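PDB 3BRQ: HTH-type transcriptional regulator AscG from Escherichia coli, which represses transcription of the cryptic asc operon as a DNA-binding regulator of the LacI family. Local coordinates for residues Gly23-Asn28 and Gln71-Leu76. Residues are numbered along the deposited sequence; the frame is centred on the assembly and turned at random.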
loop_
_atom_site.group_PDB
_atom_site.type_symbol
_atom_site.label_atom_id
_atom_site.label_comp_id
_atom_site.label_asym_id
_atom_site.label_seq_id
_atom_site.Cartn_x
_atom_site.Cartn_y
_atom_site.Cartn_z
ATOM N N GLY B 23 -9.073 4.044 19.274
ATOM C CA GLY B 23 -8.335 2.813 19.019
ATOM C C GLY B 23 -8.740 2.157 17.722
ATOM O O GLY B 23 -9.958 1.983 17.431
ATOM N N LEU B 24 -7.748 1.732 16.943
ATOM C CA LEU B 24 -8.005 1.006 15.697
ATOM C C LEU B 24 -7.405 -0.392 15.789
ATOM O O LEU B 24 -6.257 -0.538 16.226
ATOM C CB LEU B 24 -7.356 1.725 14.510
ATOM C CG LEU B 24 -8.083 2.916 13.885
ATOM C CD1 LEU B 24 -9.026 3.655 14.832
ATOM C CD2 LEU B 24 -7.063 3.880 13.236
ATOM N N VAL B 25 -8.169 -1.418 15.376
ATOM C CA VAL B 25 -7.638 -2.809 15.359
ATOM C C VAL B 25 -7.749 -3.262 13.886
ATOM O O VAL B 25 -8.839 -3.217 13.323
ATOM C CB VAL B 25 -8.477 -3.811 16.240
ATOM C CG1 VAL B 25 -7.940 -5.256 16.053
ATOM C CG2 VAL B 25 -8.329 -3.482 17.676
ATOM N N VAL B 26 -6.649 -3.674 13.272
ATOM C CA VAL B 26 -6.611 -4.064 11.863
ATOM C C VAL B 26 -5.712 -5.300 11.741
ATOM O O VAL B 26 -4.633 -5.369 12.335
ATOM C CB VAL B 26 -6.103 -2.956 10.946
ATOM C CG1 VAL B 26 -6.029 -3.413 9.495
ATOM C CG2 VAL B 26 -6.994 -1.709 11.067
ATOM N N THR B 27 -6.249 -6.324 11.057
ATOM C CA THR B 27 -5.546 -7.590 10.826
ATOM C C THR B 27 -4.296 -7.382 9.942
ATOM O O THR B 27 -4.289 -6.573 8.997
ATOM C CB THR B 27 -6.547 -8.664 10.245
ATOM O OG1 THR B 27 -7.711 -8.718 11.107
ATOM C CG2 THR B 27 -5.966 -10.052 10.301
ATOM N N ASN B 28 -3.253 -8.150 10.220
ATOM C CA ASN B 28 -1.997 -8.106 9.476
ATOM C C ASN B 28 -2.091 -8.966 8.194
ATOM O O ASN B 28 -1.486 -10.033 8.072
ATOM C CB ASN B 28 -0.859 -8.584 10.392
ATOM C CG ASN B 28 0.513 -8.489 9.731
ATOM O OD1 ASN B 28 0.847 -7.493 9.152
ATOM N ND2 ASN B 28 1.287 -9.556 9.807
ATOM N N GLN B 71 -9.467 -5.877 23.427
ATOM C CA GLN B 71 -9.241 -5.789 24.882
ATOM C C GLN B 71 -7.979 -5.080 25.283
ATOM O O GLN B 71 -7.982 -4.348 26.274
ATOM C CB GLN B 71 -9.205 -7.169 25.520
ATOM C CG GLN B 71 -9.340 -7.094 27.035
ATOM C CD GLN B 71 -10.650 -6.422 27.472
ATOM O OE1 GLN B 71 -11.736 -6.848 27.066
ATOM N NE2 GLN B 71 -10.548 -5.380 28.313
ATOM N N TYR B 72 -6.886 -5.361 24.579
ATOM C CA TYR B 72 -5.640 -4.659 24.801
ATOM C C TYR B 72 -5.884 -3.165 24.739
ATOM O O TYR B 72 -5.499 -2.446 25.650
ATOM C CB TYR B 72 -4.585 -5.084 23.783
ATOM C CG TYR B 72 -3.241 -4.384 23.911
ATOM C CD1 TYR B 72 -2.482 -4.478 25.092
ATOM C CD2 TYR B 72 -2.732 -3.623 22.869
ATOM C CE1 TYR B 72 -1.239 -3.830 25.214
ATOM C CE2 TYR B 72 -1.474 -2.968 22.989
ATOM C CZ TYR B 72 -0.743 -3.085 24.170
ATOM O OH TYR B 72 0.493 -2.431 24.311
ATOM N N LEU B 73 -6.500 -2.682 23.673
ATOM C CA LEU B 73 -6.701 -1.233 23.531
ATOM C C LEU B 73 -7.569 -0.611 24.595
ATOM O O LEU B 73 -7.282 0.484 25.059
ATOM C CB LEU B 73 -7.219 -0.839 22.138
ATOM C CG LEU B 73 -6.269 -0.929 20.943
ATOM C CD1 LEU B 73 -7.024 -0.526 19.695
ATOM C CD2 LEU B 73 -4.988 -0.048 21.110
ATOM N N LEU B 74 -8.611 -1.311 24.991
ATOM C CA LEU B 74 -9.419 -0.867 26.119
ATOM C C LEU B 74 -8.633 -0.749 27.446
ATOM O O LEU B 74 -8.810 0.226 28.214
ATOM C CB LEU B 74 -10.592 -1.822 26.286
ATOM C CG LEU B 74 -11.461 -1.738 25.053
ATOM C CD1 LEU B 74 -12.692 -2.647 25.258
ATOM C CD2 LEU B 74 -11.871 -0.240 24.789
ATOM N N ASP B 75 -7.717 -1.702 27.667
ATOM C CA ASP B 75 -6.917 -1.738 28.867
ATOM C C ASP B 75 -5.847 -0.647 28.747
ATOM O O ASP B 75 -5.136 -0.358 29.720
ATOM C CB ASP B 75 -6.229 -3.089 28.976
ATOM C CG ASP B 75 -7.197 -4.215 29.283
ATOM O OD1 ASP B 75 -8.350 -3.925 29.587
ATOM O OD2 ASP B 75 -6.805 -5.384 29.231
ATOM N N LEU B 76 -5.691 -0.073 27.564
ATOM C CA LEU B 76 -4.849 1.126 27.463
ATOM C C LEU B 76 -5.735 2.366 27.625
ATOM O O LEU B 76 -5.257 3.489 27.518
ATOM C CB LEU B 76 -4.082 1.145 26.150
ATOM C CG LEU B 76 -3.149 -0.053 25.954
ATOM C CD1 LEU B 76 -2.508 0.049 24.573
ATOM C CD2 LEU B 76 -2.109 -0.106 27.069
#
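L73 lays its CD1 methyl over the backbone of G23 and L24, joining helix 63-75 to strand 21-27 in the parallel sheet of an alpha/beta domain with the LacI-type, periplasmic-binding-protein-like fold. Strand 21-27 is an inner strand of this sheet: G23 and V25 are hydrogen-bonded through their backbones to strand 80-84, and L24 to strand 53-60 on its other edge. The helix runs nearly antiparallel to the strand, at 162° between the two short axes, which approach to 8.9 Å. It is the helix of a beta-alpha-beta crossover from strand 53-60 to strand 80-84, and it packs on the strand that this crossover skips, 21-27, which lies between those two in the sheet.

One methyl carries the contact. L73 CD1 sits 3.7 Å from G23 CA, where the glycine has no side chain to hold the leucine off, and 3.6 Å from L24 O. With CG anti to the carbonyl carbon (chi1 -72°) and CD1 anti to CA, L73 delivers this methyl straight to the strand. L24 turns away from the helix, and its side chain packs on L40 and A43 of helix 36-49 on the other face of the sheet. Around L73 the apolar packing is extended by I81 and A57 of the flanking strands and by L55 of the second subunit, so the helix also borders the dimer interface.

Near the C-terminal end of the helix, Q71 NE2 donates to D75 OD1 at 2.9 Å; the oxygen lies in the amide plane of Q71, but the donor stands 40° out of the carboxylate plane. L76 CD1 rests 3.5 Å above the plane of the Y72 ring, offset toward its rim. The apolar link across the segments is V25 CG2, anti to its own carbonyl carbon, meeting L73 CD1 at 3.8 Å.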